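Local coordinates for luciferase-like enzymeAMP-CoA-ligase (Zophobas atratus, PDB 4W8O), which probably activates carboxylic acids with ATP as an AMP-CoA-ligase of the adenylate-forming ANL superfamily, and resembles beetle luciferases although its source is nonluminescent, at residues 28-37 and 47-55. Sequence-based numbering, arbitrary orientation.
Sequences CEKYADRICQ and TYSSVKTRS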
loop_
_atom_site.group_PDB
_atom_site.type_symbol
_atom_site.label_atom_id
_atom_site.label_comp_id
_atom_site.label_asym_id
_atom_site.label_seq_id
_atom_site.Cartn_x
_atom_site.Cartn_y
_atom_site.Cartn_z
ATOM N N CYS A 28 2.631 -17.749 -2.959
ATOM C CA CYS A 28 3.859 -18.236 -3.591
ATOM C C CYS A 28 3.717 -19.670 -4.120
ATOM O O CYS A 28 4.119 -19.945 -5.247
ATOM C CB CYS A 28 5.056 -18.141 -2.636
ATOM S SG CYS A 28 5.744 -16.470 -2.438
ATOM N N GLU A 29 3.151 -20.574 -3.316
ATOM C CA GLU A 29 2.964 -21.972 -3.733
ATOM C C GLU A 29 2.012 -22.082 -4.911
ATOM O O GLU A 29 2.251 -22.835 -5.854
ATOM C CB GLU A 29 2.428 -22.826 -2.577
ATOM C CG GLU A 29 3.457 -23.061 -1.490
ATOM C CD GLU A 29 2.939 -23.853 -0.293
ATOM O OE1 GLU A 29 1.773 -23.644 0.116
ATOM O OE2 GLU A 29 3.718 -24.664 0.257
ATOM N N LYS A 30 0.927 -21.325 -4.840
ATOM C CA LYS A 30 -0.124 -21.376 -5.844
ATOM C C LYS A 30 0.375 -20.878 -7.197
ATOM O O LYS A 30 0.055 -21.462 -8.235
ATOM C CB LYS A 30 -1.321 -20.544 -5.375
ATOM C CG LYS A 30 -2.642 -20.959 -5.977
ATOM C CD LYS A 30 -3.785 -20.066 -5.520
ATOM C CE LYS A 30 -5.041 -20.341 -6.342
ATOM N NZ LYS A 30 -5.984 -19.185 -6.375
ATOM N N TYR A 31 1.175 -19.809 -7.182
ATOM C CA TYR A 31 1.616 -19.146 -8.413
ATOM C C TYR A 31 3.117 -19.262 -8.654
ATOM O O TYR A 31 3.712 -18.373 -9.256
ATOM C CB TYR A 31 1.194 -17.671 -8.374
ATOM C CG TYR A 31 -0.287 -17.513 -8.115
ATOM C CD1 TYR A 31 -1.220 -17.946 -9.056
ATOM C CD2 TYR A 31 -0.759 -16.953 -6.928
ATOM C CE1 TYR A 31 -2.575 -17.816 -8.827
ATOM C CE2 TYR A 31 -2.115 -16.826 -6.691
ATOM C CZ TYR A 31 -3.016 -17.257 -7.644
ATOM O OH TYR A 31 -4.363 -17.132 -7.425
ATOM N N ALA A 32 3.705 -20.378 -8.227
ATOM C CA ALA A 32 5.162 -20.573 -8.210
ATOM C C ALA A 32 5.918 -20.194 -9.497
ATOM O O ALA A 32 6.977 -19.559 -9.436
ATOM C CB ALA A 32 5.479 -22.019 -7.835
ATOM N N ASP A 33 5.392 -20.593 -10.653
ATOM C CA ASP A 33 6.095 -20.392 -11.927
ATOM C C ASP A 33 5.878 -19.008 -12.545
ATOM O O ASP A 33 6.603 -18.617 -13.458
ATOM C CB ASP A 33 5.700 -21.481 -12.923
ATOM C CG ASP A 33 6.055 -22.870 -12.434
ATOM O OD1 ASP A 33 6.913 -22.986 -11.532
ATOM O OD2 ASP A 33 5.475 -23.853 -12.943
ATOM N N ARG A 34 4.894 -18.266 -12.053
ATOM C CA ARG A 34 4.639 -16.911 -12.547
ATOM C C ARG A 34 5.706 -15.915 -12.091
ATOM O O ARG A 34 6.465 -16.190 -11.161
ATOM C CB ARG A 34 3.269 -16.427 -12.079
ATOM C CG ARG A 34 2.113 -17.253 -12.605
ATOM C CD ARG A 34 0.809 -16.537 -12.358
ATOM N NE ARG A 34 -0.331 -17.331 -12.784
ATOM C CZ ARG A 34 -1.602 -16.946 -12.685
ATOM N NH1 ARG A 34 -1.917 -15.765 -12.159
ATOM N NH2 ARG A 34 -2.565 -17.757 -13.103
ATOM N N ILE A 35 5.755 -14.762 -12.755
ATOM C CA ILE A 35 6.702 -13.712 -12.399
ATOM C C ILE A 35 6.121 -12.886 -11.258
ATOM O O ILE A 35 5.081 -12.262 -11.415
ATOM C CB ILE A 35 7.014 -12.750 -13.575
ATOM C CG1 ILE A 35 7.490 -13.510 -14.826
ATOM C CG2 ILE A 35 8.059 -11.723 -13.148
ATOM C CD1 ILE A 35 8.754 -14.327 -14.633
ATOM N N CYS A 36 6.809 -12.869 -10.122
ATOM C CA CYS A 36 6.357 -12.103 -8.958
ATOM C C CYS A 36 6.636 -10.603 -9.120
ATOM O O CYS A 36 5.735 -9.774 -8.977
ATOM C CB CYS A 36 7.038 -12.630 -7.691
ATOM S SG CYS A 36 6.685 -11.701 -6.182
ATOM N N GLN A 37 7.891 -10.280 -9.423
ATOM C CA GLN A 37 8.376 -8.906 -9.436
ATOM C C GLN A 37 9.390 -8.673 -10.561
ATOM O O GLN A 37 10.189 -9.563 -10.915
ATOM C CB GLN A 37 9.003 -8.550 -8.078
ATOM C CG GLN A 37 10.108 -9.487 -7.609
ATOM C CD GLN A 37 10.803 -9.017 -6.333
ATOM O OE1 GLN A 37 10.393 -8.047 -5.705
ATOM N NE2 GLN A 37 11.861 -9.711 -5.947
ATOM N N THR A 47 10.670 -15.052 -10.013
ATOM C CA THR A 47 9.441 -15.823 -9.915
ATOM C C THR A 47 8.976 -15.935 -8.471
ATOM O O THR A 47 9.747 -15.693 -7.540
ATOM C CB THR A 47 9.625 -17.244 -10.460
ATOM O OG1 THR A 47 10.658 -17.904 -9.725
ATOM C CG2 THR A 47 10.002 -17.203 -11.923
ATOM N N TYR A 48 7.708 -16.310 -8.301
ATOM C CA TYR A 48 7.147 -16.581 -6.976
ATOM C C TYR A 48 7.879 -17.725 -6.292
ATOM O O TYR A 48 8.101 -17.691 -5.081
ATOM C CB TYR A 48 5.654 -16.900 -7.061
ATOM C CG TYR A 48 4.782 -15.673 -7.170
ATOM C CD1 TYR A 48 4.424 -14.946 -6.036
ATOM C CD2 TYR A 48 4.320 -15.230 -8.405
ATOM C CE1 TYR A 48 3.629 -13.815 -6.128
ATOM C CE2 TYR A 48 3.526 -14.099 -8.508
ATOM C CZ TYR A 48 3.182 -13.395 -7.370
ATOM O OH TYR A 48 2.383 -12.275 -7.475
ATOM N N SER A 49 8.251 -18.732 -7.076
ATOM C CA SER A 49 9.048 -19.843 -6.579
ATOM C C SER A 49 10.357 -19.367 -5.948
ATOM O O SER A 49 10.703 -19.760 -4.837
ATOM C CB SER A 49 9.374 -20.805 -7.720
ATOM O OG SER A 49 10.280 -21.780 -7.264
ATOM N N SER A 50 11.086 -18.536 -6.683
ATOM C CA SER A 50 12.357 -18.006 -6.215
ATOM C C SER A 50 12.171 -17.116 -4.993
ATOM O O SER A 50 12.971 -17.164 -4.061
ATOM C CB SER A 50 13.050 -17.221 -7.331
ATOM O OG SER A 50 14.268 -16.663 -6.882
ATOM N N VAL A 51 11.121 -16.303 -4.997
ATOM C CA VAL A 51 10.815 -15.458 -3.848
ATOM C C VAL A 51 10.519 -16.292 -2.600
ATOM O O VAL A 51 10.953 -15.935 -1.491
ATOM C CB VAL A 51 9.644 -14.512 -4.148
ATOM C CG1 VAL A 51 9.073 -13.909 -2.866
ATOM C CG2 VAL A 51 10.102 -13.413 -5.094
ATOM N N LYS A 52 9.796 -17.395 -2.784
ATOM C CA LYS A 52 9.498 -18.311 -1.679
ATOM C C LYS A 52 10.772 -18.897 -1.077
ATOM O O LYS A 52 10.901 -18.992 0.147
ATOM C CB LYS A 52 8.581 -19.446 -2.139
ATOM C CG LYS A 52 8.031 -20.304 -1.007
ATOM C CD LYS A 52 6.932 -21.229 -1.508
ATOM C CE LYS A 52 6.628 -22.322 -0.500
ATOM N NZ LYS A 52 7.711 -23.338 -0.397
ATOM N N THR A 53 11.708 -19.278 -1.943
ATOM C CA THR A 53 12.963 -19.884 -1.504
ATOM C C THR A 53 13.801 -18.899 -0.688
ATOM O O THR A 53 14.281 -19.236 0.398
ATOM C CB THR A 53 13.778 -20.393 -2.708
ATOM O OG1 THR A 53 13.016 -21.384 -3.398
ATOM C CG2 THR A 53 15.105 -21.000 -2.272
ATOM N N ARG A 54 13.967 -17.687 -1.205
ATOM C CA ARG A 54 14.824 -16.707 -0.550
ATOM C C ARG A 54 14.203 -16.216 0.758
ATOM O O ARG A 54 14.898 -16.117 1.765
ATOM C CB ARG A 54 15.141 -15.541 -1.484
ATOM C CG ARG A 54 15.926 -15.956 -2.727
ATOM C CD ARG A 54 16.738 -14.800 -3.299
ATOM N NE ARG A 54 15.889 -13.696 -3.754
ATOM C CZ ARG A 54 16.209 -12.400 -3.706
ATOM N NH1 ARG A 54 17.366 -11.991 -3.195
ATOM N NH2 ARG A 54 15.348 -11.491 -4.158
ATOM N N SER A 55 12.899 -15.949 0.748
ATOM C CA SER A 55 12.206 -15.492 1.947
ATOM C C SER A 55 12.178 -16.573 3.036
ATOM O O SER A 55 12.280 -16.256 4.215
ATOM C CB SER A 55 10.780 -15.028 1.615
ATOM O OG SER A 55 10.010 -16.075 1.051
HETATM O O HOH W 1 3.730 -9.708 -6.917
#
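Tyr48 inserts its ring between Cys36 and Tyr31, in the bend joining helix 20-30 to strand 35-39. Tyr48 CB lies 3.3 Å from Tyr31 O. With chi1 at -81°, CG stands beside the backbone N, which directs the ring between Cys36 on one face and Tyr31 CB on the other. CG and CD2 also approach Tyr31 O, Tyr48 CD2 at 3.3 Å, and CD2 lies near Arg34 O as well. Cys36 CB sits 3.6 Å from the Tyr48 ring centroid and only 3° off the normal, a CH-pi contact; over the same face Cys36 SG, 4.1 Å from that centroid, makes a sulfur-aromatic contact. Cys28 SG meets the ring edge near CD1, while CE2 and CZ lie against Cys36 CA. At the tip, OH hydrogen-bonds to Ser242 O and accepts from a water that also donates to Cys36 O.

Strands 35-39 and 44-47 form an antiparallel hairpin at the edge of the mixed sheet, and helix 48-64 starts directly after it, with Thr47 OG1 capping Ser50 N. A phenylalanine here would probably leave Ser242 O and the bridging water without their hydroxyl partner. The helix's first amides lack earlier helical carbonyls, and the type I turn from Tyr31 to Arg34 supplies two: Ser49 N hydrogen-bonds to Ala32 O (2.8 Å, on a lone pair), Tyr48 N to Arg34 O (3.1 Å, N-H...O 158°). Lys52 CE touches Glu29 CG at 3.4 Å, an aliphatic contact; Glu29 OE2 and Lys52 NZ, 4.3 Å apart, form no salt bridge.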